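Local structure of putative DNA-binding protein (Ralstonia eutropha, 2OBP) at residues Gly13-Ile18 against Leu53-Thr58; Glu20-Leu25 against Ala78-Glu83. The protein probably binds DNA, with a small domain that resembles the winged helix-turn-helix fold. All coordinates share one frame; numbering follows the deposited sequence.

Both interactions use helix 16-28, at successive points along it. Interaction 1 joins its N-terminal end to helix 50-62. Interaction 2 sets its next turns against the end of strand 76-80. The centre of interaction 1 is about 9 Å from the centre of the chain, that of interaction 2 about 4 Å; both are partly buried. The first combines a salt bridge with a few aliphatic contacts. The second is mainly leucine packing, with one water between backbones. The segments also touch each other: V21 of 20-25 packs on L53 and L57 of 53-58, with V21 CG2 3.6 Å from L53 CD1, and L57 packs on A78.

Interaction 1: residues Gly13-Ile18 against Leu53-Thr58; sequences GIDPAI and LRRVLT
D15 OD2 is gripped by both terminal nitrogens of R55. NH1 of R55 lies 3.0 Å from D15 OD2 and meets it nearly along its C-O axis. The R55 NH2 bond to D15 OD2 is 3.1 Å and uses the syn lone pair. Neither bond is straight, since one oxygen is shared between two N-H groups. OD2 sits at the guanidinium edge, and the carboxylate plane is turned 31° from that group. R55 reaches D15 because its chain bends twice, at chi2 (-86°) and chi3 (-71°). Q59 OE1 also bonds to R55 NH1, which helps to fix the head.

The other oxygen of D15 has a different task. D15 is the N-cap of helix 16-28, and its OD1 accepts from A17 N at 2.9 Å. One carboxylate thus ties the start of this helix to helix 50-62. In the winged-helix fold these would be the first helix and the probable recognition helix.

Next to the salt bridge the contact turns apolar. V56 CG2 packs on one face of the R55 guanidinium, over its centre. The same methyl meets A17 CB at 4.0 Å and I18 CG1 at 4.1 Å. V56 CG1 rests against I18 CA. I18 CG1 also approaches R55 NH1, at 3.8 Å, with the two side chains nearly perpendicular.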
loop_
_atom_site.group_PDB
_atom_site.type_symbol
_atom_site.label_atom_id
_atom_site.label_comp_id
_atom_site.label_asym_id
_atom_site.label_seq_id
_atom_site.Cartn_x
_atom_site.Cartn_y
_atom_site.Cartn_z
ATOM N N GLY A 13 -7.930 18.067 6.459
ATOM C CA GLY A 13 -8.019 18.209 4.970
ATOM C C GLY A 13 -7.407 17.041 4.209
ATOM O O GLY A 13 -7.357 17.054 2.992
ATOM N N ILE A 14 -6.977 16.019 4.932
ATOM C CA ILE A 14 -6.183 14.945 4.357
ATOM C C ILE A 14 -7.091 13.824 3.844
ATOM O O ILE A 14 -8.106 13.517 4.476
ATOM C CB ILE A 14 -5.163 14.425 5.408
ATOM C CG1 ILE A 14 -4.052 13.618 4.741
ATOM C CG2 ILE A 14 -5.854 13.596 6.457
ATOM C CD1 ILE A 14 -2.795 13.485 5.594
ATOM N N ASP A 15 -6.754 13.247 2.683
ATOM C CA ASP A 15 -7.505 12.101 2.139
ATOM C C ASP A 15 -7.268 10.893 3.047
ATOM O O ASP A 15 -6.144 10.345 3.089
ATOM C CB ASP A 15 -7.070 11.774 0.700
ATOM C CG ASP A 15 -7.898 10.618 0.057
ATOM O OD1 ASP A 15 -8.572 9.866 0.770
ATOM O OD2 ASP A 15 -7.885 10.467 -1.188
ATOM N N PRO A 16 -8.315 10.454 3.767
ATOM C CA PRO A 16 -8.138 9.384 4.742
ATOM C C PRO A 16 -7.813 8.039 4.072
ATOM O O PRO A 16 -7.200 7.165 4.687
ATOM C CB PRO A 16 -9.467 9.361 5.481
ATOM C CG PRO A 16 -10.460 9.905 4.484
ATOM C CD PRO A 16 -9.714 10.945 3.734
ATOM N N ALA A 17 -8.253 7.863 2.829
ATOM C CA ALA A 17 -7.958 6.634 2.115
ATOM C C ALA A 17 -6.480 6.485 1.786
ATOM O O ALA A 17 -5.925 5.362 1.852
ATOM C CB ALA A 17 -8.825 6.499 0.836
ATOM N N ILE A 18 -5.812 7.580 1.439
ATOM C CA ILE A 18 -4.382 7.496 1.176
ATOM C C ILE A 18 -3.615 7.196 2.499
ATOM O O ILE A 18 -2.709 6.365 2.552
ATOM C CB ILE A 18 -3.827 8.744 0.456
ATOM C CG1 ILE A 18 -4.466 8.917 -0.945
ATOM C CG2 ILE A 18 -2.304 8.595 0.356
ATOM C CD1 ILE A 18 -4.225 10.247 -1.643
ATOM N N LEU A 53 -8.989 1.275 -3.467
ATOM C CA LEU A 53 -7.612 0.831 -3.219
ATOM C C LEU A 53 -6.783 1.002 -4.484
ATOM O O LEU A 53 -5.634 1.489 -4.418
ATOM C CB LEU A 53 -7.544 -0.605 -2.698
ATOM C CG LEU A 53 -6.089 -1.138 -2.537
ATOM C CD1 LEU A 53 -5.275 -0.368 -1.459
ATOM C CD2 LEU A 53 -6.063 -2.670 -2.281
ATOM N N ARG A 54 -7.313 0.558 -5.620
ATOM C CA ARG A 54 -6.570 0.664 -6.888
ATOM C C ARG A 54 -6.213 2.102 -7.253
ATOM O O ARG A 54 -5.115 2.369 -7.732
ATOM C CB ARG A 54 -7.308 -0.028 -8.025
ATOM C CG ARG A 54 -7.296 -1.572 -7.898
ATOM C CD ARG A 54 -7.798 -2.227 -9.128
ATOM N NE ARG A 54 -7.996 -3.681 -8.978
ATOM C CZ ARG A 54 -7.074 -4.615 -9.236
ATOM N NH1 ARG A 54 -5.843 -4.292 -9.628
ATOM N NH2 ARG A 54 -7.389 -5.900 -9.093
ATOM N N ARG A 55 -7.136 3.029 -6.974
ATOM C CA ARG A 55 -6.908 4.435 -7.228
ATOM C C ARG A 55 -5.754 4.950 -6.365
ATOM O O ARG A 55 -4.830 5.605 -6.845
ATOM C CB ARG A 55 -8.225 5.209 -6.939
ATOM C CG ARG A 55 -8.213 6.712 -7.236
ATOM C CD ARG A 55 -7.677 7.531 -6.098
ATOM N NE ARG A 55 -8.578 7.587 -4.933
ATOM C CZ ARG A 55 -8.335 8.230 -3.789
ATOM N NH1 ARG A 55 -7.212 8.876 -3.582
ATOM N NH2 ARG A 55 -9.265 8.238 -2.836
ATOM N N VAL A 56 -5.844 4.651 -5.077
ATOM C CA VAL A 56 -4.818 5.058 -4.121
ATOM C C VAL A 56 -3.442 4.456 -4.486
ATOM O O VAL A 56 -2.411 5.152 -4.493
ATOM C CB VAL A 56 -5.217 4.676 -2.682
ATOM C CG1 VAL A 56 -4.028 4.774 -1.740
ATOM C CG2 VAL A 56 -6.427 5.529 -2.172
ATOM N N LEU A 57 -3.420 3.175 -4.841
ATOM C CA LEU A 57 -2.137 2.555 -5.208
ATOM C C LEU A 57 -1.577 3.139 -6.467
ATOM O O LEU A 57 -0.369 3.220 -6.607
ATOM C CB LEU A 57 -2.257 1.037 -5.340
ATOM C CG LEU A 57 -2.516 0.260 -4.028
ATOM C CD1 LEU A 57 -2.802 -1.239 -4.318
ATOM C CD2 LEU A 57 -1.329 0.407 -3.062
ATOM N N THR A 58 -2.416 3.436 -7.457
ATOM C CA THR A 58 -1.914 4.081 -8.650
ATOM C C THR A 58 -1.219 5.390 -8.285
ATOM O O THR A 58 -0.163 5.733 -8.805
ATOM C CB THR A 58 -3.012 4.318 -9.701
ATOM O OG1 THR A 58 -3.455 3.020 -10.185
ATOM C CG2 THR A 58 -2.489 5.177 -10.853
#

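Interaction 2: residues Glu20-Leu25 against Ala78-Glu83; sequences EVLLVL and ASLTQE
Helix 20-25 passes over strand 78-80 almost at a right angle, 86° between their directions. The axes come within 8.5 Å of each other. The nearest CA atoms are those of L25 and S79, 5.8 Å apart. One water joins the two backbones there. It donates to L25 O at 2.8 Å and accepts from L80 N at 3.1 Å.

L25 carries most of the side-chain contact. Its CB lies 3.7 Å from L80 CG, and L80 CD2 is just as close to that CB. The two leucines meet at an oblique angle. L80 CD2 also touches L25 CD1, while L80 CD1 packs beside the L25 carbonyl group. L80 starts out alongside the helix; with CG anti to its carbonyl carbon (chi1 -60°), its branched end turns in to the helix. L25 points at the strand, and its CD2 reaches back to A78, 3.8 Å from A78 O, and close to S79 CA. One turn earlier in the helix, L22 CD2 reaches the same L80 methyl, CD2, at 4.1 Å. L22 and L80 cross nearly perpendicular.

Neighbouring helices close the core around this pair: I42 packs on both L25 and A78. After L80 the chain enters helix 82-91, with T81 as its N-cap. T81 OG1 bonds to G84 N and to G64 O. Three helices, 16-28, 39-46 and 50-62, followed by a two-stranded hairpin with the first helix crossing its second strand, are consistent with the winged helix-turn-helix fold, in which the hairpin forms the wing.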
loop_
_atom_site.group_PDB
_atom_site.type_symbol
_atom_site.label_atom_id
_atom_site.label_comp_id
_atom_site.label_asym_id
_atom_site.label_seq_id
_atom_site.Cartn_x
_atom_site.Cartn_y
_atom_site.Cartn_z
ATOM N N GLU A 20 -4.795 5.665 5.142
ATOM C CA GLU A 20 -5.083 4.326 5.624
ATOM C C GLU A 20 -4.271 3.260 4.878
ATOM O O GLU A 20 -3.740 2.319 5.487
ATOM C CB GLU A 20 -6.563 4.009 5.553
ATOM C CG GLU A 20 -6.950 2.804 6.409
ATOM C CD GLU A 20 -6.757 3.022 7.908
ATOM O OE1 GLU A 20 -6.656 4.189 8.355
ATOM O OE2 GLU A 20 -6.690 2.012 8.637
ATOM N N VAL A 21 -4.162 3.414 3.563
ATOM C CA VAL A 21 -3.351 2.518 2.785
ATOM C C VAL A 21 -1.878 2.614 3.196
ATOM O O VAL A 21 -1.197 1.583 3.268
ATOM C CB VAL A 21 -3.552 2.743 1.261
ATOM C CG1 VAL A 21 -2.554 1.903 0.428
ATOM C CG2 VAL A 21 -4.997 2.394 0.897
ATOM N N LEU A 22 -1.337 3.828 3.408
ATOM C CA LEU A 22 0.036 3.952 3.899
ATOM C C LEU A 22 0.251 3.242 5.236
ATOM O O LEU A 22 1.247 2.549 5.417
ATOM C CB LEU A 22 0.423 5.440 4.050
ATOM C CG LEU A 22 0.748 6.160 2.736
ATOM C CD1 LEU A 22 0.896 7.679 3.053
ATOM C CD2 LEU A 22 2.030 5.668 2.155
ATOM N N LEU A 23 -0.702 3.398 6.147
ATOM C CA LEU A 23 -0.642 2.699 7.440
ATOM C C LEU A 23 -0.675 1.186 7.307
ATOM O O LEU A 23 0.091 0.488 7.977
ATOM C CB LEU A 23 -1.777 3.173 8.335
ATOM C CG LEU A 23 -1.587 4.524 8.982
ATOM C CD1 LEU A 23 -2.918 4.904 9.601
ATOM C CD2 LEU A 23 -0.490 4.411 10.047
ATOM N N VAL A 24 -1.559 0.671 6.451
ATOM C CA VAL A 24 -1.653 -0.773 6.257
ATOM C C VAL A 24 -0.362 -1.321 5.624
ATOM O O VAL A 24 0.158 -2.353 6.054
ATOM C CB VAL A 24 -2.884 -1.131 5.406
ATOM C CG1 VAL A 24 -2.842 -2.549 4.925
ATOM C CG2 VAL A 24 -4.151 -0.859 6.203
ATOM N N LEU A 25 0.167 -0.626 4.613
ATOM C CA LEU A 25 1.386 -1.074 3.943
ATOM C C LEU A 25 2.602 -1.007 4.882
ATOM O O LEU A 25 3.474 -1.865 4.838
ATOM C CB LEU A 25 1.656 -0.293 2.644
ATOM C CG LEU A 25 0.633 -0.577 1.513
ATOM C CD1 LEU A 25 0.961 0.291 0.299
ATOM C CD2 LEU A 25 0.528 -2.076 1.176
ATOM N N ALA A 78 0.990 -5.523 -3.356
ATOM C CA ALA A 78 1.595 -4.201 -3.272
ATOM C C ALA A 78 2.324 -4.069 -1.945
ATOM O O ALA A 78 2.048 -4.769 -0.969
ATOM C CB ALA A 78 0.508 -3.117 -3.397
ATOM N N SER A 79 3.256 -3.146 -1.933
ATOM C CA SER A 79 4.138 -2.929 -0.787
ATOM C C SER A 79 4.744 -1.518 -0.909
ATOM O O SER A 79 4.727 -0.941 -1.995
ATOM C CB SER A 79 5.271 -3.947 -0.700
ATOM O OG SER A 79 5.962 -4.113 -1.918
ATOM N N LEU A 80 5.318 -1.034 0.179
ATOM C CA LEU A 80 6.083 0.214 0.127
ATOM C C LEU A 80 7.425 -0.044 -0.533
ATOM O O LEU A 80 8.045 -1.096 -0.298
ATOM C CB LEU A 80 6.258 0.807 1.493
ATOM C CG LEU A 80 5.005 1.176 2.253
ATOM C CD1 LEU A 80 5.310 1.579 3.693
ATOM C CD2 LEU A 80 4.193 2.230 1.522
ATOM N N THR A 81 7.871 0.924 -1.338
ATOM C CA THR A 81 9.214 0.946 -1.844
ATOM C C THR A 81 10.151 1.254 -0.661
ATOM O O THR A 81 9.704 1.585 0.441
ATOM C CB THR A 81 9.376 2.044 -2.878
ATOM O OG1 THR A 81 8.961 3.291 -2.292
ATOM C CG2 THR A 81 8.466 1.738 -4.143
ATOM N N GLN A 82 11.463 1.199 -0.877
ATOM C CA GLN A 82 12.375 1.592 0.185
ATOM C C GLN A 82 12.090 3.046 0.615
ATOM O O GLN A 82 12.070 3.354 1.792
ATOM C CB GLN A 82 13.832 1.423 -0.254
ATOM C CG GLN A 82 14.855 1.753 0.841
ATOM N N GLU A 83 11.811 3.904 -0.347
ATOM C CA GLU A 83 11.413 5.295 -0.062
ATOM C C GLU A 83 10.157 5.398 0.759
ATOM O O GLU A 83 10.089 6.133 1.735
ATOM C CB GLU A 83 11.219 6.099 -1.342
ATOM C CG GLU A 83 12.491 6.437 -2.042
ATOM C CD GLU A 83 13.101 5.291 -2.807
ATOM O OE1 GLU A 83 12.449 4.259 -3.078
ATOM O OE2 GLU A 83 14.282 5.418 -3.130
HETATM O O HOH W 1 4.955 -2.783 2.653
#